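PDB 4TX3: peptide synthetase, module 7 from Actinoplanes teichomyceticus, which has a condensation-domain fold and, as the probable X domain of its synthetase, probably recruits the cytochrome P450 enzymes that cross-link the teicoplanin peptide. Local coordinates for residues H247-E252 against V446-G451; A58-V63 against R156-A161; T206-H211 against R306-R311; V17-R22 against V81-H86. All coordinates share one frame; numbering follows the deposited sequence.

The fold resembles a condensation domain, with two chloramphenicol acetyltransferase-like lobes. Contacts 2 and 4 belong to the N-terminal half, their centres 24 Å and nearest atoms about 9 Å apart, and their segments alternate along the chain. Contacts 1 and 3 lie in the C-terminal half with centres 29 Å apart, and also alternate. Contacts 1 and 2, on opposite sides of the chain's centre, are 47 Å apart between centres. One point where the halves meet joins contacts 3 and 4: Pro307 CD packs 3.7 Å from Arg22 NE. One helix of contact 2 begins at the end of the HRxxxDD sequence, which appears to be a degenerate form of the catalytic HHxxxDG motif of condensation domains.

Contact 1. Residues H247-E252 against V446-G451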
loop_
_atom_site.group_PDB
_atom_site.type_symbol
_atom_site.label_atom_id
_atom_site.label_comp_id
_atom_site.label_asym_id
_atom_site.label_seq_id
_atom_site.Cartn_x
_atom_site.Cartn_y
_atom_site.Cartn_z
ATOM N N HIS B 247 -22.683 -10.885 10.208
ATOM C CA HIS B 247 -21.501 -10.806 9.365
ATOM C C HIS B 247 -20.558 -11.989 9.656
ATOM O O HIS B 247 -20.045 -12.623 8.735
ATOM C CB HIS B 247 -20.793 -9.465 9.569
ATOM C CG HIS B 247 -19.572 -9.276 8.715
ATOM N ND1 HIS B 247 -18.733 -8.195 8.848
ATOM C CD2 HIS B 247 -19.053 -10.035 7.715
ATOM C CE1 HIS B 247 -17.750 -8.288 7.968
ATOM N NE2 HIS B 247 -17.919 -9.395 7.275
ATOM N N ALA B 248 -20.372 -12.320 10.929
ATOM C CA ALA B 248 -19.446 -13.383 11.305
ATOM C C ALA B 248 -20.024 -14.779 11.056
ATOM O O ALA B 248 -19.296 -15.698 10.667
ATOM C CB ALA B 248 -19.025 -13.220 12.775
ATOM N N ARG B 249 -21.325 -14.947 11.273
ATOM C CA ARG B 249 -21.989 -16.220 10.951
ATOM C C ARG B 249 -21.938 -16.539 9.456
ATOM O O ARG B 249 -21.786 -17.699 9.072
ATOM C CB ARG B 249 -23.451 -16.213 11.412
ATOM C CG ARG B 249 -23.642 -16.667 12.844
ATOM C CD ARG B 249 -23.918 -18.155 12.910
ATOM N NE ARG B 249 -25.311 -18.450 13.240
ATOM C CZ ARG B 249 -25.901 -19.616 12.995
ATOM N NH1 ARG B 249 -25.223 -20.592 12.393
ATOM N NH2 ARG B 249 -27.175 -19.798 13.329
ATOM N N LEU B 250 -22.092 -15.509 8.624
ATOM C CA LEU B 250 -21.966 -15.656 7.180
ATOM C C LEU B 250 -20.582 -16.146 6.793
ATOM O O LEU B 250 -20.430 -16.947 5.881
ATOM C CB LEU B 250 -22.235 -14.336 6.478
ATOM C CG LEU B 250 -23.540 -14.181 5.709
ATOM C CD1 LEU B 250 -23.452 -12.890 4.939
ATOM C CD2 LEU B 250 -23.775 -15.359 4.780
ATOM N N ALA B 251 -19.572 -15.648 7.492
ATOM C CA ALA B 251 -18.201 -16.043 7.231
ATOM C C ALA B 251 -17.958 -17.505 7.606
ATOM O O ALA B 251 -17.092 -18.153 7.033
ATOM C CB ALA B 251 -17.242 -15.128 7.984
ATOM N N GLU B 252 -18.713 -18.031 8.569
ATOM C CA GLU B 252 -18.537 -19.430 8.967
ATOM C C GLU B 252 -18.858 -20.376 7.819
ATOM O O GLU B 252 -18.177 -21.383 7.620
ATOM C CB GLU B 252 -19.406 -19.777 10.167
ATOM C CG GLU B 252 -18.868 -19.286 11.488
ATOM C CD GLU B 252 -19.974 -19.117 12.511
ATOM O OE1 GLU B 252 -19.951 -18.104 13.238
ATOM O OE2 GLU B 252 -20.880 -19.983 12.574
ATOM N N VAL B 446 -30.071 -15.842 5.892
ATOM C CA VAL B 446 -29.236 -16.793 5.211
ATOM C C VAL B 446 -28.008 -17.081 6.093
ATOM O O VAL B 446 -27.481 -18.197 6.113
ATOM C CB VAL B 446 -28.892 -16.245 3.796
ATOM C CG1 VAL B 446 -27.435 -16.308 3.511
ATOM C CG2 VAL B 446 -29.722 -16.959 2.726
ATOM N N ALA B 447 -27.590 -16.083 6.864
ATOM C CA ALA B 447 -26.517 -16.274 7.849
ATOM C C ALA B 447 -26.906 -17.255 8.947
ATOM O O ALA B 447 -26.120 -18.126 9.309
ATOM C CB ALA B 447 -26.127 -14.961 8.465
ATOM N N GLU B 448 -28.105 -17.101 9.494
ATOM C CA GLU B 448 -28.563 -18.028 10.521
ATOM C C GLU B 448 -28.922 -19.407 9.935
ATOM O O GLU B 448 -28.621 -20.444 10.533
ATOM C CB GLU B 448 -29.759 -17.440 11.271
ATOM C CG GLU B 448 -30.652 -18.498 11.906
ATOM C CD GLU B 448 -31.195 -18.096 13.272
ATOM O OE1 GLU B 448 -31.789 -17.000 13.373
ATOM O OE2 GLU B 448 -31.020 -18.877 14.244
ATOM N N ASP B 449 -29.535 -19.413 8.752
ATOM C CA ASP B 449 -30.023 -20.648 8.135
ATOM C C ASP B 449 -29.561 -20.815 6.690
ATOM O O ASP B 449 -30.323 -20.577 5.749
ATOM C CB ASP B 449 -31.546 -20.677 8.192
ATOM C CG ASP B 449 -32.120 -21.944 7.610
ATOM O OD1 ASP B 449 -31.370 -22.962 7.500
ATOM O OD2 ASP B 449 -33.326 -21.905 7.265
ATOM N N PRO B 450 -28.317 -21.260 6.500
ATOM C CA PRO B 450 -27.734 -21.241 5.151
ATOM C C PRO B 450 -28.366 -22.270 4.204
ATOM O O PRO B 450 -27.965 -22.355 3.033
ATOM C CB PRO B 450 -26.249 -21.541 5.409
ATOM C CG PRO B 450 -26.229 -22.287 6.686
ATOM C CD PRO B 450 -27.403 -21.826 7.503
ATOM N N GLY B 451 -29.354 -23.018 4.695
ATOM C CA GLY B 451 -30.047 -24.004 3.880
ATOM C C GLY B 451 -31.382 -23.506 3.367
ATOM O O GLY B 451 -32.102 -24.205 2.645
HETATM O O HOH W 1 -23.712 -19.223 8.176
#
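Arg249 lays one face of its guanidinium over the end of helix 429-448, with Ala447 O 3.9 Å above the plane, offset from its centre, and Glu448 CA on that same face. The group gets there by bending at chi2 (-93°) and chi3 (-107°), which turns the long chain across the end of the neighbouring helix. NH2 comes within 3.2 Å of Glu448 O, but the angle is too poor for a hydrogen bond, and the Glu448 carboxylate, also near, falls short of a salt bridge. A cationic side chain still suits this place, since the carbonyl-rich C-terminal end of a helix probably attracts positive charge. Just inside the charged groups, water 1 donates to both Arg249 O (2.6 Å) and Ala447 O (2.9 Å), pinning one helix backbone to the other. The apolar part lies deeper. Ala447, small enough to let its CA come within 4.6 Å of the CA of Leu250, sets its CB 3.9 Å from Leu250 CG. Branched Leu250 then reaches past it, CD2 meeting Val446 CG1 at 4.0 Å as the two side chains slant across each other. Helix 244-255 thus packs on the last turn of helix 429-448, which gives up helical geometry at Asp449. Leu250 and Val446 both also touch Phe320 of helix 320-334, Leu250 rests on Leu264 of helix 261-278, and His247 turns the other way, onto strand 413-423.

Contact 2. Residues A58-V63 against R156-A161; sequences AALRDV and RDLAAA
Leu158 projects its CD1 methyl toward helix 53-66, where CD1 lies 3.6 Å from Leu60 CD2 and 3.9 Å from Ala59 CB. With CG anti to the backbone nitrogen (chi1 -170°), the side chain leans out of its own helix and across to the other, where its forked end can touch several residues at once. Val63 answers from the opposite helix. Its CG2 branch presses chiefly on backbone, 3.5 Å from Leu158 N and 3.7 Å from Asp157 C, a fit that suits a short beta-branched residue. In the N-terminal chloramphenicol acetyltransferase-like lobe of condensation domains, helices such as these cover a beta-sheet, and here Leu60 continues from Leu158 down to Trp123 and Cys125 of strand 123-129. The short helical segments cross at 130° between their directions, 8.4 Å apart between axes. Small residues make so close a spacing possible where the backbones are nearest, and Ala161 supplies one: its CB touches Ala59 CB at 3.9 Å and Asp62 CB at 3.8 Å. The two aspartates find their polar partners elsewhere. Asp62 offers its methylene to Ala161 while OD2 makes a salt bridge with Arg165. Asp157 turns OD2 to a hydrogen bond with His67 and a salt bridge with Arg66, and OD1 to a salt bridge with Arg173.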
loop_
_atom_site.group_PDB
_atom_site.type_symbol
_atom_site.label_atom_id
_atom_site.label_comp_id
_atom_site.label_asym_id
_atom_site.label_seq_id
_atom_site.Cartn_x
_atom_site.Cartn_y
_atom_site.Cartn_z
ATOM N N ALA B 58 2.589 24.358 -10.003
ATOM C CA ALA B 58 3.668 23.688 -10.724
ATOM C C ALA B 58 3.560 22.181 -10.524
ATOM O O ALA B 58 3.898 21.400 -11.409
ATOM C CB ALA B 58 5.031 24.197 -10.255
ATOM N N ALA B 59 3.070 21.791 -9.351
ATOM C CA ALA B 59 2.983 20.398 -8.975
ATOM C C ALA B 59 1.922 19.681 -9.812
ATOM O O ALA B 59 2.189 18.611 -10.365
ATOM C CB ALA B 59 2.687 20.271 -7.503
ATOM N N LEU B 60 0.736 20.281 -9.905
ATOM C CA LEU B 60 -0.351 19.767 -10.743
ATOM C C LEU B 60 0.136 19.533 -12.174
ATOM O O LEU B 60 -0.090 18.480 -12.764
ATOM C CB LEU B 60 -1.526 20.743 -10.732
ATOM C CG LEU B 60 -2.276 20.772 -9.399
ATOM C CD1 LEU B 60 -3.142 22.042 -9.252
ATOM C CD2 LEU B 60 -3.122 19.516 -9.276
ATOM N N ARG B 61 0.830 20.529 -12.705
ATOM C CA ARG B 61 1.516 20.432 -13.985
ATOM C C ARG B 61 2.505 19.246 -14.039
ATOM O O ARG B 61 2.601 18.559 -15.065
ATOM C CB ARG B 61 2.240 21.752 -14.254
ATOM C CG ARG B 61 2.476 22.083 -15.690
ATOM C CD ARG B 61 3.166 23.444 -15.803
ATOM N NE ARG B 61 2.290 24.550 -15.413
ATOM C CZ ARG B 61 2.621 25.509 -14.550
ATOM N NH1 ARG B 61 3.815 25.504 -13.956
ATOM N NH2 ARG B 61 1.751 26.472 -14.271
ATOM N N ASP B 62 3.233 19.008 -12.941
ATOM C CA ASP B 62 4.212 17.916 -12.874
ATOM C C ASP B 62 3.564 16.544 -12.847
ATOM O O ASP B 62 4.146 15.569 -13.323
ATOM C CB ASP B 62 5.110 18.050 -11.647
ATOM C CG ASP B 62 6.065 19.226 -11.744
ATOM O OD1 ASP B 62 6.357 19.690 -12.872
ATOM O OD2 ASP B 62 6.513 19.700 -10.676
ATOM N N VAL B 63 2.366 16.457 -12.282
ATOM C CA VAL B 63 1.684 15.183 -12.253
ATOM C C VAL B 63 1.323 14.788 -13.674
ATOM O O VAL B 63 1.427 13.620 -14.043
ATOM C CB VAL B 63 0.433 15.229 -11.379
ATOM C CG1 VAL B 63 -0.413 13.945 -11.547
ATOM C CG2 VAL B 63 0.836 15.436 -9.928
ATOM N N ARG B 156 -0.868 10.886 -4.587
ATOM C CA ARG B 156 0.464 10.490 -4.131
ATOM C C ARG B 156 1.484 11.228 -4.974
ATOM O O ARG B 156 2.516 11.659 -4.469
ATOM C CB ARG B 156 0.679 8.969 -4.199
ATOM C CG ARG B 156 0.333 8.236 -2.870
ATOM C CD ARG B 156 0.012 6.753 -3.077
ATOM N NE ARG B 156 0.801 6.201 -4.180
ATOM C CZ ARG B 156 0.457 5.126 -4.885
ATOM N NH1 ARG B 156 -0.671 4.481 -4.606
ATOM N NH2 ARG B 156 1.239 4.699 -5.867
ATOM N N ASP B 157 1.186 11.417 -6.254
ATOM C CA ASP B 157 2.154 12.072 -7.128
ATOM C C ASP B 157 2.108 13.599 -6.995
ATOM O O ASP B 157 3.131 14.267 -7.148
ATOM C CB ASP B 157 1.940 11.629 -8.571
ATOM C CG ASP B 157 2.434 10.196 -8.818
ATOM O OD1 ASP B 157 3.211 9.678 -7.976
ATOM O OD2 ASP B 157 2.050 9.587 -9.847
ATOM N N LEU B 158 0.930 14.143 -6.691
ATOM C CA LEU B 158 0.788 15.559 -6.340
ATOM C C LEU B 158 1.639 15.959 -5.110
ATOM O O LEU B 158 2.413 16.921 -5.154
ATOM C CB LEU B 158 -0.686 15.885 -6.081
ATOM C CG LEU B 158 -0.982 17.374 -5.943
ATOM C CD1 LEU B 158 -0.548 18.098 -7.196
ATOM C CD2 LEU B 158 -2.438 17.617 -5.670
ATOM N N ALA B 159 1.484 15.201 -4.027
ATOM C CA ALA B 159 2.247 15.403 -2.799
ATOM C C ALA B 159 3.755 15.395 -3.045
ATOM O O ALA B 159 4.477 16.258 -2.536
ATOM C CB ALA B 159 1.880 14.342 -1.777
ATOM N N ALA B 160 4.230 14.415 -3.806
ATOM C CA ALA B 160 5.656 14.311 -4.122
ATOM C C ALA B 160 6.160 15.545 -4.876
ATOM O O ALA B 160 7.227 16.089 -4.562
ATOM C CB ALA B 160 5.936 13.052 -4.934
ATOM N N ALA B 161 5.382 15.992 -5.860
ATOM C CA ALA B 161 5.768 17.147 -6.655
ATOM C C ALA B 161 5.607 18.463 -5.874
ATOM O O ALA B 161 6.427 19.375 -6.031
ATOM C CB ALA B 161 4.977 17.189 -7.935
#

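Contact 3. Residues T206-H211 against R306-R311; sequences TFWRNH and RPFPVR
His211 and Arg311 form the tightest part of this contact, gripping each other at two points. Arg311 N donates to His211 NE2 at 3.2 Å (157°), approaching the imidazole somewhat out of its plane, while Arg311 NH1 donates to His211 O at 3.0 Å. An arginine suits the place because its chain, fully extended from CG to NE with CG anti to the backbone nitrogen (chi1 -176°), runs back along the histidine to the last carbonyl of helix 200-211. The two side chains pass in opposite directions, ring and guanidinium planes 89° apart, and Arg311 CB packs 3.4 Å from His211 NE2. NH2 of Arg311 forms a salt bridge with Asp281, and NH1 is shared with Ala213 O through a hydrogen bond. A second firm patch is built on the indole: the six-membered end of Trp208 sets its edge against Pro309 O, 3.4 Å from CZ3, and makes apolar contact with Pro309 CG and, at 4.1 Å from CH2, Phe308 CE1. The indole NE1 is bonded to His337 O. By contrast, the other flank of the helix, bearing Thr206, Arg209 and Asn210, faces solvent. A helix thus lies obliquely over strand 306-313, which pairs antiparallel with strand 281-288. In condensation domains the chain between such a pair generally makes the floor loop, reaching toward the N-terminal lobe.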
loop_
_atom_site.group_PDB
_atom_site.type_symbol
_atom_site.label_atom_id
_atom_site.label_comp_id
_atom_site.label_asym_id
_atom_site.label_seq_id
_atom_site.Cartn_x
_atom_site.Cartn_y
_atom_site.Cartn_z
ATOM N N THR B 206 -15.028 -17.117 -27.396
ATOM C CA THR B 206 -15.875 -18.296 -27.408
ATOM C C THR B 206 -16.502 -18.526 -26.042
ATOM O O THR B 206 -17.702 -18.819 -25.937
ATOM C CB THR B 206 -15.067 -19.527 -27.844
ATOM O OG1 THR B 206 -14.703 -19.367 -29.219
ATOM C CG2 THR B 206 -15.855 -20.819 -27.656
ATOM N N PHE B 207 -15.698 -18.368 -24.995
ATOM C CA PHE B 207 -16.219 -18.480 -23.642
ATOM C C PHE B 207 -17.401 -17.547 -23.369
ATOM O O PHE B 207 -18.424 -17.979 -22.846
ATOM C CB PHE B 207 -15.147 -18.196 -22.591
ATOM C CG PHE B 207 -15.710 -18.134 -21.206
ATOM C CD1 PHE B 207 -15.955 -19.295 -20.508
ATOM C CD2 PHE B 207 -16.056 -16.919 -20.630
ATOM C CE1 PHE B 207 -16.519 -19.250 -19.255
ATOM C CE2 PHE B 207 -16.617 -16.872 -19.373
ATOM C CZ PHE B 207 -16.846 -18.036 -18.682
ATOM N N TRP B 208 -17.260 -16.271 -23.695
ATOM C CA TRP B 208 -18.282 -15.315 -23.308
ATOM C C TRP B 208 -19.533 -15.424 -24.159
ATOM O O TRP B 208 -20.645 -15.264 -23.637
ATOM C CB TRP B 208 -17.733 -13.878 -23.347
ATOM C CG TRP B 208 -16.825 -13.615 -22.190
ATOM C CD1 TRP B 208 -15.464 -13.510 -22.218
ATOM C CD2 TRP B 208 -17.208 -13.483 -20.815
ATOM N NE1 TRP B 208 -14.977 -13.304 -20.949
ATOM C CE2 TRP B 208 -16.023 -13.280 -20.071
ATOM C CE3 TRP B 208 -18.433 -13.506 -20.146
ATOM C CZ2 TRP B 208 -16.030 -13.103 -18.688
ATOM C CZ3 TRP B 208 -18.439 -13.334 -18.766
ATOM C CH2 TRP B 208 -17.246 -13.134 -18.054
ATOM N N ARG B 209 -19.372 -15.679 -25.455
ATOM C CA ARG B 209 -20.530 -15.855 -26.331
ATOM C C ARG B 209 -21.346 -17.030 -25.820
ATOM O O ARG B 209 -22.576 -17.004 -25.860
ATOM C CB ARG B 209 -20.115 -16.097 -27.791
ATOM C CG ARG B 209 -19.575 -14.876 -28.521
ATOM C CD ARG B 209 -18.990 -15.264 -29.885
ATOM N NE ARG B 209 -19.952 -16.046 -30.659
ATOM C CZ ARG B 209 -20.806 -15.526 -31.538
ATOM N NH1 ARG B 209 -20.803 -14.219 -31.780
ATOM N NH2 ARG B 209 -21.655 -16.315 -32.186
ATOM N N ASN B 210 -20.642 -18.049 -25.323
ATOM C CA ASN B 210 -21.268 -19.244 -24.774
ATOM C C ASN B 210 -21.882 -18.990 -23.395
ATOM O O ASN B 210 -23.059 -19.285 -23.172
ATOM C CB ASN B 210 -20.252 -20.392 -24.695
ATOM C CG ASN B 210 -19.925 -21.000 -26.075
ATOM O OD1 ASN B 210 -20.683 -20.840 -27.032
ATOM N ND2 ASN B 210 -18.801 -21.717 -26.162
ATOM N N HIS B 211 -21.093 -18.433 -22.478
ATOM C CA HIS B 211 -21.573 -18.125 -21.134
ATOM C C HIS B 211 -22.794 -17.188 -21.184
ATOM O O HIS B 211 -23.761 -17.401 -20.466
ATOM C CB HIS B 211 -20.435 -17.509 -20.305
ATOM C CG HIS B 211 -20.797 -17.185 -18.886
ATOM N ND1 HIS B 211 -20.857 -18.141 -17.893
ATOM C CD2 HIS B 211 -21.092 -16.004 -18.285
ATOM C CE1 HIS B 211 -21.186 -17.567 -16.746
ATOM N NE2 HIS B 211 -21.327 -16.269 -16.956
ATOM N N ARG B 306 -11.916 -2.933 -14.570
ATOM C CA ARG B 306 -12.572 -3.751 -15.609
ATOM C C ARG B 306 -13.873 -4.388 -15.158
ATOM O O ARG B 306 -13.887 -5.161 -14.186
ATOM C CB ARG B 306 -11.624 -4.848 -16.046
ATOM C CG ARG B 306 -10.776 -5.265 -14.895
ATOM C CD ARG B 306 -9.515 -5.923 -15.314
ATOM N NE ARG B 306 -8.844 -6.387 -14.124
ATOM C CZ ARG B 306 -8.295 -7.584 -14.020
ATOM N NH1 ARG B 306 -8.363 -8.423 -15.051
ATOM N NH2 ARG B 306 -7.712 -7.948 -12.878
ATOM N N PRO B 307 -14.973 -4.069 -15.862
ATOM C CA PRO B 307 -16.272 -4.709 -15.623
ATOM C C PRO B 307 -16.170 -6.211 -15.834
ATOM O O PRO B 307 -15.376 -6.678 -16.646
ATOM C CB PRO B 307 -17.190 -4.067 -16.665
ATOM C CG PRO B 307 -16.523 -2.772 -17.010
ATOM C CD PRO B 307 -15.046 -3.062 -16.930
ATOM N N PHE B 308 -16.969 -6.949 -15.080
ATOM C CA PHE B 308 -16.866 -8.394 -14.978
ATOM C C PHE B 308 -18.261 -8.940 -14.624
ATOM O O PHE B 308 -18.686 -8.895 -13.458
ATOM C CB PHE B 308 -15.820 -8.773 -13.923
ATOM C CG PHE B 308 -15.760 -10.247 -13.616
ATOM C CD1 PHE B 308 -15.569 -11.176 -14.635
ATOM C CD2 PHE B 308 -15.895 -10.705 -12.307
ATOM C CE1 PHE B 308 -15.513 -12.545 -14.361
ATOM C CE2 PHE B 308 -15.846 -12.070 -12.015
ATOM C CZ PHE B 308 -15.657 -12.996 -13.051
ATOM N N PRO B 309 -18.993 -9.417 -15.643
ATOM C CA PRO B 309 -20.365 -9.910 -15.512
ATOM C C PRO B 309 -20.400 -11.392 -15.223
ATOM O O PRO B 309 -19.698 -12.145 -15.885
ATOM C CB PRO B 309 -20.961 -9.619 -16.884
ATOM C CG PRO B 309 -19.789 -9.815 -17.798
ATOM C CD PRO B 309 -18.587 -9.315 -17.052
ATOM N N VAL B 310 -21.195 -11.808 -14.246
ATOM C CA VAL B 310 -21.336 -13.225 -13.952
ATOM C C VAL B 310 -22.800 -13.611 -14.019
ATOM O O VAL B 310 -23.663 -12.992 -13.389
ATOM C CB VAL B 310 -20.729 -13.591 -12.584
ATOM C CG1 VAL B 310 -21.074 -15.030 -12.218
ATOM C CG2 VAL B 310 -19.206 -13.396 -12.630
ATOM N N ARG B 311 -23.077 -14.615 -14.839
ATOM C CA ARG B 311 -24.433 -15.061 -15.046
ATOM C C ARG B 311 -24.735 -16.154 -14.044
ATOM O O ARG B 311 -23.929 -17.063 -13.844
ATOM C CB ARG B 311 -24.620 -15.557 -16.476
ATOM C CG ARG B 311 -26.024 -15.958 -16.826
ATOM C CD ARG B 311 -26.036 -16.570 -18.213
ATOM N NE ARG B 311 -27.388 -16.791 -18.701
ATOM C CZ ARG B 311 -27.685 -17.021 -19.973
ATOM N NH1 ARG B 311 -26.718 -17.058 -20.880
ATOM N NH2 ARG B 311 -28.946 -17.201 -20.342
#

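Contact 4. Residues V17-R22 against V81-H86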
loop_
_atom_site.group_PDB
_atom_site.type_symbol
_atom_site.label_atom_id
_atom_site.label_comp_id
_atom_site.label_asym_id
_atom_site.label_seq_id
_atom_site.Cartn_x
_atom_site.Cartn_y
_atom_site.Cartn_z
ATOM N N VAL B 17 -1.921 6.578 -31.913
ATOM C CA VAL B 17 -2.063 5.743 -30.731
ATOM C C VAL B 17 -3.527 5.370 -30.540
ATOM O O VAL B 17 -4.394 6.244 -30.493
ATOM C CB VAL B 17 -1.534 6.471 -29.477
ATOM C CG1 VAL B 17 -1.803 5.650 -28.219
ATOM C CG2 VAL B 17 -0.051 6.797 -29.646
ATOM N N PRO B 18 -3.820 4.066 -30.446
ATOM C CA PRO B 18 -5.227 3.683 -30.329
ATOM C C PRO B 18 -5.786 3.916 -28.930
ATOM O O PRO B 18 -5.046 3.898 -27.952
ATOM C CB PRO B 18 -5.204 2.190 -30.646
ATOM C CG PRO B 18 -3.883 1.749 -30.159
ATOM C CD PRO B 18 -2.932 2.891 -30.438
ATOM N N LEU B 19 -7.094 4.123 -28.858
ATOM C CA LEU B 19 -7.823 4.041 -27.603
ATOM C C LEU B 19 -7.935 2.589 -27.131
ATOM O O LEU B 19 -7.928 1.668 -27.955
ATOM C CB LEU B 19 -9.221 4.635 -27.770
ATOM C CG LEU B 19 -9.431 6.149 -27.800
ATOM C CD1 LEU B 19 -8.805 6.826 -28.998
ATOM C CD2 LEU B 19 -10.941 6.458 -27.713
ATOM N N THR B 20 -8.069 2.365 -25.824
ATOM C CA THR B 20 -8.499 1.042 -25.372
ATOM C C THR B 20 -9.982 0.899 -25.663
ATOM O O THR B 20 -10.655 1.883 -25.972
ATOM C CB THR B 20 -8.282 0.796 -23.873
ATOM O OG1 THR B 20 -9.106 1.701 -23.121
ATOM C CG2 THR B 20 -6.808 0.938 -23.479
ATOM N N ALA B 21 -10.487 -0.326 -25.547
ATOM C CA ALA B 21 -11.910 -0.586 -25.727
ATOM C C ALA B 21 -12.742 0.191 -24.709
ATOM O O ALA B 21 -13.790 0.725 -25.050
ATOM C CB ALA B 21 -12.198 -2.091 -25.634
ATOM N N ARG B 22 -12.263 0.272 -23.468
ATOM C CA ARG B 22 -12.962 1.028 -22.432
ATOM C C ARG B 22 -13.031 2.519 -22.783
ATOM O O ARG B 22 -14.079 3.143 -22.621
ATOM C CB ARG B 22 -12.293 0.827 -21.069
ATOM C CG ARG B 22 -13.077 1.397 -19.871
ATOM C CD ARG B 22 -12.950 0.517 -18.632
ATOM N NE ARG B 22 -12.948 -0.886 -19.030
ATOM C CZ ARG B 22 -11.899 -1.695 -18.913
ATOM N NH1 ARG B 22 -10.774 -1.256 -18.358
ATOM N NH2 ARG B 22 -11.981 -2.948 -19.342
ATOM N N VAL B 81 -10.675 8.252 -34.113
ATOM C CA VAL B 81 -10.228 8.656 -32.780
ATOM C C VAL B 81 -8.869 8.041 -32.444
ATOM O O VAL B 81 -8.661 6.832 -32.586
ATOM C CB VAL B 81 -11.189 8.238 -31.662
ATOM C CG1 VAL B 81 -11.101 9.241 -30.513
ATOM C CG2 VAL B 81 -12.582 8.121 -32.160
ATOM N N HIS B 82 -7.950 8.871 -31.983
ATOM C CA HIS B 82 -6.686 8.367 -31.502
ATOM C C HIS B 82 -6.323 9.150 -30.240
ATOM O O HIS B 82 -6.912 10.186 -29.955
ATOM C CB HIS B 82 -5.613 8.498 -32.578
ATOM C CG HIS B 82 -5.444 9.896 -33.076
ATOM N ND1 HIS B 82 -6.370 10.511 -33.891
ATOM C CD2 HIS B 82 -4.485 10.821 -32.828
ATOM C CE1 HIS B 82 -5.978 11.751 -34.140
ATOM N NE2 HIS B 82 -4.833 11.960 -33.508
ATOM N N GLN B 83 -5.379 8.640 -29.467
ATOM C CA GLN B 83 -4.876 9.394 -28.333
ATOM C C GLN B 83 -3.808 10.378 -28.812
ATOM O O GLN B 83 -2.741 9.973 -29.263
ATOM C CB GLN B 83 -4.314 8.458 -27.262
ATOM C CG GLN B 83 -5.302 7.412 -26.805
ATOM C CD GLN B 83 -4.901 6.746 -25.504
ATOM O OE1 GLN B 83 -4.666 7.413 -24.500
ATOM N NE2 GLN B 83 -4.803 5.412 -25.522
ATOM N N HIS B 84 -4.116 11.666 -28.743
ATOM C CA HIS B 84 -3.123 12.690 -29.026
ATOM C C HIS B 84 -2.410 13.167 -27.743
ATOM O O HIS B 84 -2.974 13.899 -26.918
ATOM C CB HIS B 84 -3.752 13.886 -29.738
ATOM C CG HIS B 84 -2.741 14.878 -30.224
ATOM N ND1 HIS B 84 -2.688 15.310 -31.531
ATOM C CD2 HIS B 84 -1.718 15.497 -29.583
ATOM C CE1 HIS B 84 -1.688 16.162 -31.671
ATOM N NE2 HIS B 84 -1.082 16.290 -30.505
ATOM N N ILE B 85 -1.151 12.775 -27.608
ATOM C CA ILE B 85 -0.386 13.053 -26.406
ATOM C C ILE B 85 0.371 14.370 -26.534
ATOM O O ILE B 85 1.305 14.483 -27.305
ATOM C CB ILE B 85 0.580 11.886 -26.128
ATOM C CG1 ILE B 85 -0.230 10.593 -25.939
ATOM C CG2 ILE B 85 1.471 12.179 -24.936
ATOM C CD1 ILE B 85 0.612 9.316 -25.992
ATOM N N HIS B 86 -0.050 15.371 -25.778
ATOM C CA HIS B 86 0.631 16.659 -25.763
ATOM C C HIS B 86 1.870 16.615 -24.861
ATOM O O HIS B 86 1.933 15.812 -23.928
ATOM C CB HIS B 86 -0.335 17.756 -25.302
ATOM C CG HIS B 86 -1.576 17.858 -26.136
ATOM N ND1 HIS B 86 -1.711 18.768 -27.165
ATOM C CD2 HIS B 86 -2.734 17.149 -26.108
ATOM C CE1 HIS B 86 -2.899 18.622 -27.728
ATOM N NE2 HIS B 86 -3.541 17.648 -27.106
HETATM O O HOH W 2 -2.015 9.460 -31.719
HETATM O O HOH W 3 -8.235 4.282 -31.353
#
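Val81 meets Leu19 where the chain leading into helix 21-28 runs beside the approach to strand 84-85, in the N-terminal lobe of this condensation-like fold. Thr20 occupies the N-cap of that helix: its hydroxyl accepts from a backbone N-H just beyond the segment, while Gln23 OE1 accepts from Thr20 N, the reciprocal pattern of a capping box. Val81 CG1 touches Leu19 CD1 at 3.7 Å, the side chains roughly at right angles. Water 3 ties Val81 O to Leu19 N. His82 brings CB to 3.3 Å from Val17 O and turns its imidazole aside, where ND1 bonds to Thr80 O. Gln83 makes two hydrogen bonds. Its backbone N donates to Val17 O at 2.8 Å (164°), and its side chain, stretched out beyond CG, carries NE2 to Pro18 O at 2.9 Å and 170°, with that oxygen in the plane of the amide. Glutamine suits the site because its extended chain ends in an amide that can donate to the proline carbonyl through NE2 and accept a weak bond from Gln23 through OE1. Water 2 adds a bridge, donating to Gln83 O and accepting from Val17 N. Val17 CG1 packs on Gln83 CB at 3.9 Å. Farther along, Ile85 reaches back until its CD1 stands 4.5 Å from Val17 CG2.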